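Side-chain contacts in transmembrane oligosaccharyl transferase (Archaeoglobus fulgidus, PDB 3WAJ), which is a multi-spanning membrane protein of the oligosaccharyl transferase STT3/AglB family, joining a GT-C-type transmembrane region to a soluble core domain, with a bound zinc ion: residues Tyr50-Ile55 and Ile557-His562; Ile55-His60 and His64-Asp69; Phe68-Tyr73 and Asp521-Gln526. All coordinates share one frame; numbering follows the deposited sequence.

Interaction 1 of 3, residues Tyr50-Ile55 and Ile557-His562; sequences YYYRLI and IEAVAH
The carboxylate of Glu558 lies across the bent side chain of Arg53 and reaches the rim of the Tyr50 ring, so each of its oxygens meets a different neighbour. OE2 of Glu558 is 3.0 Å from NE of Arg53, a salt bridge between side chains that both set out toward the other segment. The guanidinium and carboxylate planes are turned 69° apart, so this is not a flat two-to-two pairing. With CG anti to the backbone N (chi1 176°), Arg53 lays CG 3.6 Å from Glu558 OE2, and the bend at chi2 carries the chain on to NE. The other oxygen, Glu558 OE1, comes in near the plane of the Tyr50 ring at its edge, 3.4 Å from CE1, where the C-H rim is the electropositive part of an aromatic ring. Tyr50 has its hydroxyl bonded to Asp69, and that acid also forms a salt bridge with Arg53 NE. The remaining guanidinium nitrogens bond to Tyr528 OH and Tyr524 O, so the buried arginine is held from several directions. On the apolar flank, Ala559 CB rests 3.9 Å from Tyr52 CD1. The small alanine lets the backbones close in, with the CA atoms of Arg53 and Ala559 5.6 Å apart. The local axes of 50-55 and 557-561 cross at 62° and come within 9.1 Å. The arrangement is a buried, charge-bearing helix crossing that joins the STT3 N-terminal region to the AglB core domain, with the Tyr50 side chain about 9 Å from the zinc ion.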
loop_
_atom_site.group_PDB
_atom_site.type_symbol
_atom_site.label_atom_id
_atom_site.label_comp_id
_atom_site.label_asym_id
_atom_site.label_seq_id
_atom_site.Cartn_x
_atom_site.Cartn_y
_atom_site.Cartn_z
ATOM N N TYR A 50 4.869 8.498 0.826
ATOM C CA TYR A 50 5.886 8.557 -0.213
ATOM C C TYR A 50 5.660 9.747 -1.152
ATOM O O TYR A 50 6.628 10.381 -1.588
ATOM C CB TYR A 50 5.974 7.237 -0.999
ATOM C CG TYR A 50 7.236 7.177 -1.803
ATOM C CD1 TYR A 50 8.463 6.966 -1.174
ATOM C CD2 TYR A 50 7.225 7.375 -3.181
ATOM C CE1 TYR A 50 9.657 6.919 -1.888
ATOM C CE2 TYR A 50 8.423 7.323 -3.925
ATOM C CZ TYR A 50 9.633 7.097 -3.261
ATOM O OH TYR A 50 10.817 7.058 -3.957
ATOM N N TYR A 51 4.397 10.053 -1.471
ATOM C CA TYR A 51 4.110 11.319 -2.157
ATOM C C TYR A 51 4.729 12.480 -1.389
ATOM O O TYR A 51 5.420 13.316 -1.956
ATOM C CB TYR A 51 2.610 11.539 -2.398
ATOM C CG TYR A 51 2.237 10.989 -3.742
ATOM C CD1 TYR A 51 2.739 11.565 -4.903
ATOM C CD2 TYR A 51 1.453 9.847 -3.856
ATOM C CE1 TYR A 51 2.459 11.023 -6.143
ATOM C CE2 TYR A 51 1.152 9.309 -5.092
ATOM C CZ TYR A 51 1.661 9.889 -6.225
ATOM O OH TYR A 51 1.353 9.346 -7.444
ATOM N N TYR A 52 4.491 12.481 -0.087
ATOM C CA TYR A 52 5.027 13.472 0.823
ATOM C C TYR A 52 6.542 13.578 0.659
ATOM O O TYR A 52 7.077 14.680 0.499
ATOM C CB TYR A 52 4.622 13.067 2.239
ATOM C CG TYR A 52 5.265 13.791 3.392
ATOM C CD1 TYR A 52 5.876 13.066 4.422
ATOM C CD2 TYR A 52 5.237 15.181 3.491
ATOM C CE1 TYR A 52 6.445 13.688 5.515
ATOM C CE2 TYR A 52 5.826 15.828 4.599
ATOM C CZ TYR A 52 6.417 15.062 5.603
ATOM O OH TYR A 52 6.994 15.656 6.697
ATOM N N ARG A 53 7.220 12.431 0.679
ATOM C CA ARG A 53 8.665 12.378 0.492
ATOM C C ARG A 53 9.046 13.036 -0.844
ATOM O O ARG A 53 9.983 13.839 -0.908
ATOM C CB ARG A 53 9.160 10.918 0.571
ATOM C CG ARG A 53 10.661 10.685 0.306
ATOM C CD ARG A 53 11.039 10.710 -1.214
ATOM N NE ARG A 53 12.460 10.416 -1.388
ATOM C CZ ARG A 53 13.435 11.276 -1.104
ATOM N NH1 ARG A 53 13.137 12.494 -0.675
ATOM N NH2 ARG A 53 14.700 10.923 -1.263
ATOM N N LEU A 54 8.322 12.683 -1.899
ATOM C CA LEU A 54 8.608 13.219 -3.224
ATOM C C LEU A 54 8.318 14.724 -3.314
ATOM O O LEU A 54 9.118 15.479 -3.862
ATOM C CB LEU A 54 7.829 12.467 -4.301
ATOM C CG LEU A 54 8.188 11.003 -4.529
ATOM C CD1 LEU A 54 7.302 10.416 -5.674
ATOM C CD2 LEU A 54 9.666 10.872 -4.854
ATOM N N ILE A 55 7.174 15.154 -2.786
ATOM C CA ILE A 55 6.763 16.552 -2.897
ATOM C C ILE A 55 7.754 17.490 -2.163
ATOM O O ILE A 55 8.139 18.530 -2.674
ATOM C CB ILE A 55 5.304 16.737 -2.417
ATOM C CG1 ILE A 55 4.342 16.146 -3.449
ATOM C CG2 ILE A 55 4.975 18.216 -2.177
ATOM C CD1 ILE A 55 2.910 15.953 -2.951
ATOM N N ILE A 557 9.425 4.691 7.396
ATOM C CA ILE A 557 10.811 4.751 7.834
ATOM C C ILE A 557 11.511 5.871 7.092
ATOM O O ILE A 557 12.195 6.694 7.689
ATOM C CB ILE A 557 11.550 3.412 7.608
ATOM C CG1 ILE A 557 11.040 2.354 8.595
ATOM C CG2 ILE A 557 13.051 3.583 7.801
ATOM C CD1 ILE A 557 11.673 0.981 8.410
ATOM N N GLU A 558 11.313 5.919 5.782
ATOM C CA GLU A 558 11.908 6.970 4.970
ATOM C C GLU A 558 11.332 8.367 5.248
ATOM O O GLU A 558 12.079 9.313 5.443
ATOM C CB GLU A 558 11.726 6.642 3.495
ATOM C CG GLU A 558 12.284 7.709 2.574
ATOM C CD GLU A 558 12.252 7.257 1.109
ATOM O OE1 GLU A 558 11.579 6.237 0.816
ATOM O OE2 GLU A 558 12.894 7.916 0.263
ATOM N N ALA A 559 10.007 8.500 5.251
ATOM C CA ALA A 559 9.400 9.817 5.412
ATOM C C ALA A 559 9.476 10.354 6.849
ATOM O O ALA A 559 9.527 11.559 7.046
ATOM C CB ALA A 559 7.959 9.825 4.897
ATOM N N VAL A 560 9.516 9.469 7.844
ATOM C CA VAL A 560 9.476 9.921 9.232
ATOM C C VAL A 560 10.828 9.832 9.931
ATOM O O VAL A 560 11.239 10.756 10.625
ATOM C CB VAL A 560 8.382 9.194 10.066
ATOM C CG1 VAL A 560 8.375 9.719 11.500
ATOM C CG2 VAL A 560 7.000 9.395 9.434
ATOM N N ALA A 561 11.520 8.720 9.753
ATOM C CA ALA A 561 12.833 8.563 10.363
ATOM C C ALA A 561 13.944 9.220 9.540
ATOM O O ALA A 561 15.049 9.418 10.050
ATOM C CB ALA A 561 13.144 7.093 10.590
ATOM N N HIS A 562 13.654 9.543 8.276
ATOM C CA HIS A 562 14.696 9.938 7.316
ATOM C C HIS A 562 15.878 8.956 7.380
ATOM O O HIS A 562 17.036 9.373 7.414
ATOM C CB HIS A 562 15.202 11.373 7.578
ATOM C CG HIS A 562 14.260 12.453 7.140
ATOM N ND1 HIS A 562 14.527 13.793 7.325
ATOM C CD2 HIS A 562 13.047 12.396 6.534
ATOM C CE1 HIS A 562 13.529 14.514 6.846
ATOM N NE2 HIS A 562 12.619 13.688 6.357
#

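Interaction 2 of 3, residues Ile55-His60 and His64-Asp69; sequences IENTIH and HRIWFD
Thr58 chi1 of -56° swings OG1 to the side of its own backbone N and sets CG2 opposite that nitrogen, so one branch faces the Arg65 side chain and the other the peptide before it. OG1 of Thr58 lies 3.5 Å from CB of Arg65, while CG2 of Thr58 packs 3.4 Å from the carbonyl O of His64. On the preceding residue, chi1 of 180° sets the Asn57 amide carbon anti to its N and brings OD1 to Ile66, whose CG2 touches Asn57 OD1 at 3.5 Å, the two side chains crossing at about a right angle. A water ties these pieces together. It donates to Asn57 OD1 at 2.6 Å and to Thr58 OG1 at 2.8 Å, and accepts from Ile66 N at 3.0 Å. Asn57 ND2 bonds to Tyr524 O and Gln526 O, and Thr58 OG1 has a second partner, Leu54 O, in its own helix. Beyond the water, Arg65 folds back along its own extended chain and grips Ile66 O side-on with both NE and NH2, with Ile66 O in the guanidinium plane. Arg65 NE is 2.8 Å from that oxygen. One guanidinium face is covered by the Trp67 ring, with CZ3 over its centre, and NH1 bonds to Phe82 O, which together fix the rotation of the group. A buried water thus joins the end of helix 47-60 to the extended chain that doubles back on it and leads into the short strand 68-69 of the STT3 N-terminal region.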
loop_
_atom_site.group_PDB
_atom_site.type_symbol
_atom_site.label_atom_id
_atom_site.label_comp_id
_atom_site.label_asym_id
_atom_site.label_seq_id
_atom_site.Cartn_x
_atom_site.Cartn_y
_atom_site.Cartn_z
ATOM N N ILE A 55 7.174 15.154 -2.786
ATOM C CA ILE A 55 6.763 16.552 -2.897
ATOM C C ILE A 55 7.754 17.490 -2.163
ATOM O O ILE A 55 8.139 18.530 -2.674
ATOM C CB ILE A 55 5.304 16.737 -2.417
ATOM C CG1 ILE A 55 4.342 16.146 -3.449
ATOM C CG2 ILE A 55 4.975 18.216 -2.177
ATOM C CD1 ILE A 55 2.910 15.953 -2.951
ATOM N N GLU A 56 8.167 17.090 -0.971
ATOM C CA GLU A 56 9.185 17.789 -0.199
ATOM C C GLU A 56 10.481 17.946 -1.004
ATOM O O GLU A 56 11.074 19.022 -1.062
ATOM C CB GLU A 56 9.465 16.979 1.068
ATOM C CG GLU A 56 10.085 17.740 2.234
ATOM C CD GLU A 56 9.820 17.048 3.572
ATOM O OE1 GLU A 56 9.190 15.973 3.572
ATOM O OE2 GLU A 56 10.227 17.572 4.624
ATOM N N ASN A 57 10.923 16.858 -1.619
ATOM C CA ASN A 57 12.130 16.885 -2.429
ATOM C C ASN A 57 11.939 17.739 -3.692
ATOM O O ASN A 57 12.838 18.467 -4.113
ATOM C CB ASN A 57 12.541 15.455 -2.802
ATOM C CG ASN A 57 13.776 15.418 -3.648
ATOM O OD1 ASN A 57 13.749 15.831 -4.807
ATOM N ND2 ASN A 57 14.877 14.920 -3.083
ATOM N N THR A 58 10.763 17.643 -4.294
ATOM C CA THR A 58 10.459 18.405 -5.493
ATOM C C THR A 58 10.355 19.896 -5.178
ATOM O O THR A 58 10.824 20.732 -5.949
ATOM C CB THR A 58 9.155 17.936 -6.113
ATOM O OG1 THR A 58 9.236 16.525 -6.366
ATOM C CG2 THR A 58 8.886 18.689 -7.415
ATOM N N ILE A 59 9.741 20.226 -4.042
ATOM C CA ILE A 59 9.642 21.620 -3.651
ATOM C C ILE A 59 11.051 22.203 -3.567
ATOM O O ILE A 59 11.337 23.240 -4.163
ATOM C CB ILE A 59 8.888 21.818 -2.323
ATOM C CG1 ILE A 59 7.367 21.645 -2.516
ATOM C CG2 ILE A 59 9.165 23.203 -1.773
ATOM C CD1 ILE A 59 6.540 21.753 -1.193
ATOM N N HIS A 60 11.936 21.501 -2.866
ATOM C CA HIS A 60 13.320 21.931 -2.714
ATOM C C HIS A 60 14.047 22.144 -4.047
ATOM O O HIS A 60 14.807 23.100 -4.189
ATOM C CB HIS A 60 14.093 20.930 -1.867
ATOM C CG HIS A 60 15.488 21.371 -1.545
ATOM N ND1 HIS A 60 15.780 22.191 -0.478
ATOM C CD2 HIS A 60 16.667 21.107 -2.157
ATOM C CE1 HIS A 60 17.084 22.405 -0.438
ATOM N NE2 HIS A 60 17.644 21.763 -1.449
ATOM N N HIS A 64 12.241 20.863 -10.628
ATOM C CA HIS A 64 12.692 19.535 -11.022
ATOM C C HIS A 64 12.227 18.490 -10.012
ATOM O O HIS A 64 11.954 18.821 -8.861
ATOM C CB HIS A 64 14.209 19.504 -11.186
ATOM C CG HIS A 64 14.734 20.567 -12.102
ATOM N ND1 HIS A 64 14.830 20.392 -13.466
ATOM C CD2 HIS A 64 15.186 21.817 -11.846
ATOM C CE1 HIS A 64 15.323 21.492 -14.010
ATOM N NE2 HIS A 64 15.547 22.370 -13.050
ATOM N N ARG A 65 12.115 17.238 -10.449
ATOM C CA ARG A 65 11.794 16.150 -9.531
ATOM C C ARG A 65 12.687 14.974 -9.842
ATOM O O ARG A 65 13.242 14.892 -10.935
ATOM C CB ARG A 65 10.308 15.752 -9.609
ATOM C CG ARG A 65 9.831 15.303 -10.983
ATOM C CD ARG A 65 8.646 14.358 -10.869
ATOM N NE ARG A 65 9.031 13.032 -10.366
ATOM C CZ ARG A 65 8.190 12.021 -10.160
ATOM N NH1 ARG A 65 6.898 12.179 -10.404
ATOM N NH2 ARG A 65 8.645 10.852 -9.701
ATOM N N ILE A 66 12.853 14.082 -8.867
ATOM C CA ILE A 66 13.627 12.857 -9.070
ATOM C C ILE A 66 12.779 11.792 -9.787
ATOM O O ILE A 66 11.541 11.849 -9.780
ATOM C CB ILE A 66 14.108 12.297 -7.726
ATOM C CG1 ILE A 66 12.905 11.858 -6.882
ATOM C CG2 ILE A 66 14.942 13.338 -6.990
ATOM C CD1 ILE A 66 13.272 11.086 -5.625
ATOM N N TRP A 67 13.451 10.816 -10.390
ATOM C CA TRP A 67 12.787 9.680 -11.034
ATOM C C TRP A 67 13.440 8.418 -10.538
ATOM O O TRP A 67 13.167 7.309 -11.016
ATOM C CB TRP A 67 12.926 9.784 -12.562
ATOM C CG TRP A 67 12.245 11.005 -13.054
ATOM C CD1 TRP A 67 12.806 12.235 -13.267
ATOM C CD2 TRP A 67 10.845 11.148 -13.326
ATOM N NE1 TRP A 67 11.843 13.124 -13.682
ATOM C CE2 TRP A 67 10.632 12.483 -13.729
ATOM C CE3 TRP A 67 9.754 10.271 -13.278
ATOM C CZ2 TRP A 67 9.367 12.962 -14.084
ATOM C CZ3 TRP A 67 8.508 10.738 -13.632
ATOM C CH2 TRP A 67 8.320 12.075 -14.033
ATOM N N PHE A 68 14.319 8.605 -9.561
ATOM C CA PHE A 68 14.970 7.499 -8.876
ATOM C C PHE A 68 15.329 7.916 -7.443
ATOM O O PHE A 68 15.653 9.082 -7.183
ATOM C CB PHE A 68 16.203 7.051 -9.671
ATOM C CG PHE A 68 16.935 5.897 -9.057
ATOM C CD1 PHE A 68 16.537 4.592 -9.315
ATOM C CD2 PHE A 68 18.020 6.117 -8.211
ATOM C CE1 PHE A 68 17.214 3.512 -8.754
ATOM C CE2 PHE A 68 18.705 5.046 -7.637
ATOM C CZ PHE A 68 18.301 3.737 -7.911
ATOM N N ASP A 69 15.246 6.967 -6.512
ATOM C CA ASP A 69 15.302 7.295 -5.093
ATOM C C ASP A 69 16.182 6.289 -4.386
ATOM O O ASP A 69 15.730 5.213 -4.019
ATOM C CB ASP A 69 13.882 7.293 -4.500
ATOM C CG ASP A 69 13.841 7.670 -2.996
ATOM O OD1 ASP A 69 14.877 8.072 -2.424
ATOM O OD2 ASP A 69 12.755 7.583 -2.390
HETATM O O HOH W 1 11.757 15.346 -6.400
#

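Interaction 3 of 3, residues Phe68-Tyr73 and Asp521-Gln526; sequences FDPFTY and DEYYLQ
Phe71 presents one ring face to the edge of Tyr524, a T-shaped pair with planes at 90° and centroids 5.4 Å apart, formed just where an Asx turn and a type I beta turn project the phenylalanine from strand 68-69 toward helix 517-524. Tyr524 CD2 hangs over the Phe71 face, displaced toward the rim rather than above the ring centre. The two side chains cross at about a right angle. Tyr523 and Tyr524 both have CG anti to the backbone N (chi1 -166°), and their successive positions on the helix send the rings to different sides of Phe71. Tyr524 serves as the edge of the pair, whereas Tyr523 slides past Phe71 in the reverse sense and meets it obliquely, with CD1 of Tyr523 4.0 Å from CD2 of Phe71. The CE2 side of the Phe71 ring also reaches backbone: CE2 of Phe71 is 3.4 Å from N of Tyr524. Pro70 completes the cluster. Its ring crosses the Tyr523 side chain obliquely, and CG of Pro70 lies 3.3 Å from Tyr523 OH, so the proline packs on the phenol end while Phe71 takes the flank nearer the backbone. Around the four, Tyr524 forms a cation-pi contact with Arg53, Phe71 touches Met564 and Tyr523 lies against Phe538 and Pro541. The contact is thus an aromatic cluster in which a loop of the STT3 N-terminal region meets a helix of the AglB core domain. The position of Phe71 is set by the turn itself, which spans Asp69 to Thr72, with a weak backbone bond from Thr72 N to Asp69 O. The Asx bond holds its start: Phe71 N donates to Asp69 OD1 over 3.0 Å, approaching from above the carboxylate plane.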
loop_
_atom_site.group_PDB
_atom_site.type_symbol
_atom_site.label_atom_id
_atom_site.label_comp_id
_atom_site.label_asym_id
_atom_site.label_seq_id
_atom_site.Cartn_x
_atom_site.Cartn_y
_atom_site.Cartn_z
ATOM N N PHE A 68 14.319 8.605 -9.561
ATOM C CA PHE A 68 14.970 7.499 -8.876
ATOM C C PHE A 68 15.329 7.916 -7.443
ATOM O O PHE A 68 15.653 9.082 -7.183
ATOM C CB PHE A 68 16.203 7.051 -9.671
ATOM C CG PHE A 68 16.935 5.897 -9.057
ATOM C CD1 PHE A 68 16.537 4.592 -9.315
ATOM C CD2 PHE A 68 18.020 6.117 -8.211
ATOM C CE1 PHE A 68 17.214 3.512 -8.754
ATOM C CE2 PHE A 68 18.705 5.046 -7.637
ATOM C CZ PHE A 68 18.301 3.737 -7.911
ATOM N N ASP A 69 15.246 6.967 -6.512
ATOM C CA ASP A 69 15.302 7.295 -5.093
ATOM C C ASP A 69 16.182 6.289 -4.386
ATOM O O ASP A 69 15.730 5.213 -4.019
ATOM C CB ASP A 69 13.882 7.293 -4.500
ATOM C CG ASP A 69 13.841 7.670 -2.996
ATOM O OD1 ASP A 69 14.877 8.072 -2.424
ATOM O OD2 ASP A 69 12.755 7.583 -2.390
ATOM N N PRO A 70 17.465 6.630 -4.212
ATOM C CA PRO A 70 18.393 5.712 -3.546
ATOM C C PRO A 70 18.134 5.613 -2.050
ATOM O O PRO A 70 18.753 4.790 -1.366
ATOM C CB PRO A 70 19.769 6.354 -3.806
ATOM C CG PRO A 70 19.472 7.798 -4.032
ATOM C CD PRO A 70 18.155 7.815 -4.757
ATOM N N PHE A 71 17.227 6.450 -1.556
ATOM C CA PHE A 71 16.929 6.516 -0.127
ATOM C C PHE A 71 16.022 5.350 0.281
ATOM O O PHE A 71 15.877 5.042 1.469
ATOM C CB PHE A 71 16.240 7.827 0.197
ATOM C CG PHE A 71 16.726 8.495 1.461
ATOM C CD1 PHE A 71 16.333 8.024 2.708
ATOM C CD2 PHE A 71 17.519 9.643 1.396
ATOM C CE1 PHE A 71 16.746 8.646 3.855
ATOM C CE2 PHE A 71 17.933 10.276 2.551
ATOM C CZ PHE A 71 17.547 9.771 3.788
ATOM N N THR A 72 15.412 4.702 -0.708
ATOM C CA THR A 72 14.593 3.523 -0.448
ATOM C C THR A 72 15.150 2.268 -1.127
ATOM O O THR A 72 16.090 2.351 -1.921
ATOM C CB THR A 72 13.144 3.765 -0.852
ATOM O OG1 THR A 72 12.320 2.760 -0.258
ATOM C CG2 THR A 72 12.988 3.771 -2.368
ATOM N N TYR A 73 14.586 1.107 -0.801
ATOM C CA TYR A 73 15.109 -0.161 -1.325
ATOM C C TYR A 73 16.641 -0.237 -1.146
ATOM O O TYR A 73 17.399 -0.557 -2.074
ATOM C CB TYR A 73 14.662 -0.362 -2.795
ATOM C CG TYR A 73 15.092 -1.672 -3.438
ATOM C CD1 TYR A 73 15.345 -2.810 -2.670
ATOM C CD2 TYR A 73 15.262 -1.760 -4.813
ATOM C CE1 TYR A 73 15.753 -3.994 -3.257
ATOM C CE2 TYR A 73 15.686 -2.942 -5.418
ATOM C CZ TYR A 73 15.926 -4.054 -4.637
ATOM O OH TYR A 73 16.339 -5.223 -5.233
ATOM N N ASP A 521 19.417 14.219 6.334
ATOM C CA ASP A 521 18.538 15.357 6.028
ATOM C C ASP A 521 18.907 16.109 4.754
ATOM O O ASP A 521 18.021 16.442 3.968
ATOM C CB ASP A 521 18.394 16.303 7.231
ATOM C CG ASP A 521 17.548 15.699 8.366
ATOM O OD1 ASP A 521 17.397 16.364 9.407
ATOM O OD2 ASP A 521 17.025 14.577 8.219
ATOM N N GLU A 522 20.197 16.361 4.525
ATOM C CA GLU A 522 20.620 16.989 3.253
ATOM C C GLU A 522 20.293 16.097 2.071
ATOM O O GLU A 522 19.756 16.551 1.060
ATOM C CB GLU A 522 22.135 17.201 3.190
ATOM C CG GLU A 522 22.769 17.951 4.315
ATOM C CD GLU A 522 24.256 17.686 4.371
ATOM O OE1 GLU A 522 24.667 16.594 3.921
ATOM O OE2 GLU A 522 25.008 18.563 4.842
ATOM N N TYR A 523 20.671 14.824 2.192
ATOM C CA TYR A 523 20.614 13.892 1.066
ATOM C C TYR A 523 19.163 13.667 0.652
ATOM O O TYR A 523 18.845 13.605 -0.532
ATOM C CB TYR A 523 21.318 12.564 1.420
ATOM C CG TYR A 523 21.591 11.694 0.217
ATOM C CD1 TYR A 523 21.219 10.366 0.209
ATOM C CD2 TYR A 523 22.204 12.213 -0.922
ATOM C CE1 TYR A 523 21.470 9.555 -0.890
ATOM C CE2 TYR A 523 22.444 11.424 -2.033
ATOM C CZ TYR A 523 22.081 10.092 -2.008
ATOM O OH TYR A 523 22.310 9.285 -3.104
ATOM N N TYR A 524 18.289 13.583 1.651
ATOM C CA TYR A 524 16.844 13.485 1.460
ATOM C C TYR A 524 16.323 14.509 0.450
ATOM O O TYR A 524 15.374 14.227 -0.287
ATOM C CB TYR A 524 16.172 13.712 2.819
ATOM C CG TYR A 524 14.713 13.334 2.910
ATOM C CD1 TYR A 524 13.723 14.307 2.836
ATOM C CD2 TYR A 524 14.328 12.007 3.083
ATOM C CE1 TYR A 524 12.393 13.980 2.930
ATOM C CE2 TYR A 524 12.985 11.660 3.171
ATOM C CZ TYR A 524 12.023 12.657 3.098
ATOM O OH TYR A 524 10.683 12.352 3.192
ATOM N N LEU A 525 16.952 15.687 0.405
ATOM C CA LEU A 525 16.446 16.772 -0.437
ATOM C C LEU A 525 17.173 16.930 -1.773
ATOM O O LEU A 525 16.845 17.813 -2.560
ATOM C CB LEU A 525 16.432 18.080 0.338
ATOM C CG LEU A 525 15.609 17.973 1.624
ATOM C CD1 LEU A 525 15.805 19.196 2.488
ATOM C CD2 LEU A 525 14.121 17.797 1.288
ATOM N N GLN A 526 18.141 16.058 -2.044
ATOM C CA GLN A 526 18.934 16.168 -3.267
ATOM C C GLN A 526 18.248 15.603 -4.499
ATOM O O GLN A 526 17.509 14.600 -4.440
ATOM C CB GLN A 526 20.284 15.461 -3.118
ATOM C CG GLN A 526 21.199 16.100 -2.122
ATOM C CD GLN A 526 21.513 17.525 -2.486
ATOM O OE1 GLN A 526 21.186 18.449 -1.744
ATOM N NE2 GLN A 526 22.152 17.717 -3.635
#

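In the fold
All three contacts are largely buried, though one of the residues touching in interaction 2, His64, is exposed, and interactions 2 and 3 lie farther from the chain centre than interaction 1. Interactions 1 and 2 share helix 47-60, and interactions 2 and 3 share strand 68-69. Interactions 1 and 3 tie the STT3 N-terminal region to the AglB core domain; interaction 2, a local return, stays within the first. Their chemistry differs accordingly: a salt bridge at the helix crossing, a water bridge between helix and following loop, an edge-to-face aromatic pair with proline packing in interaction 3. Asp69 and Glu558 come close where interactions 1 and 3 adjoin, and Arg53 forms salt bridges with both. Asn57 connects interactions 2 and 3.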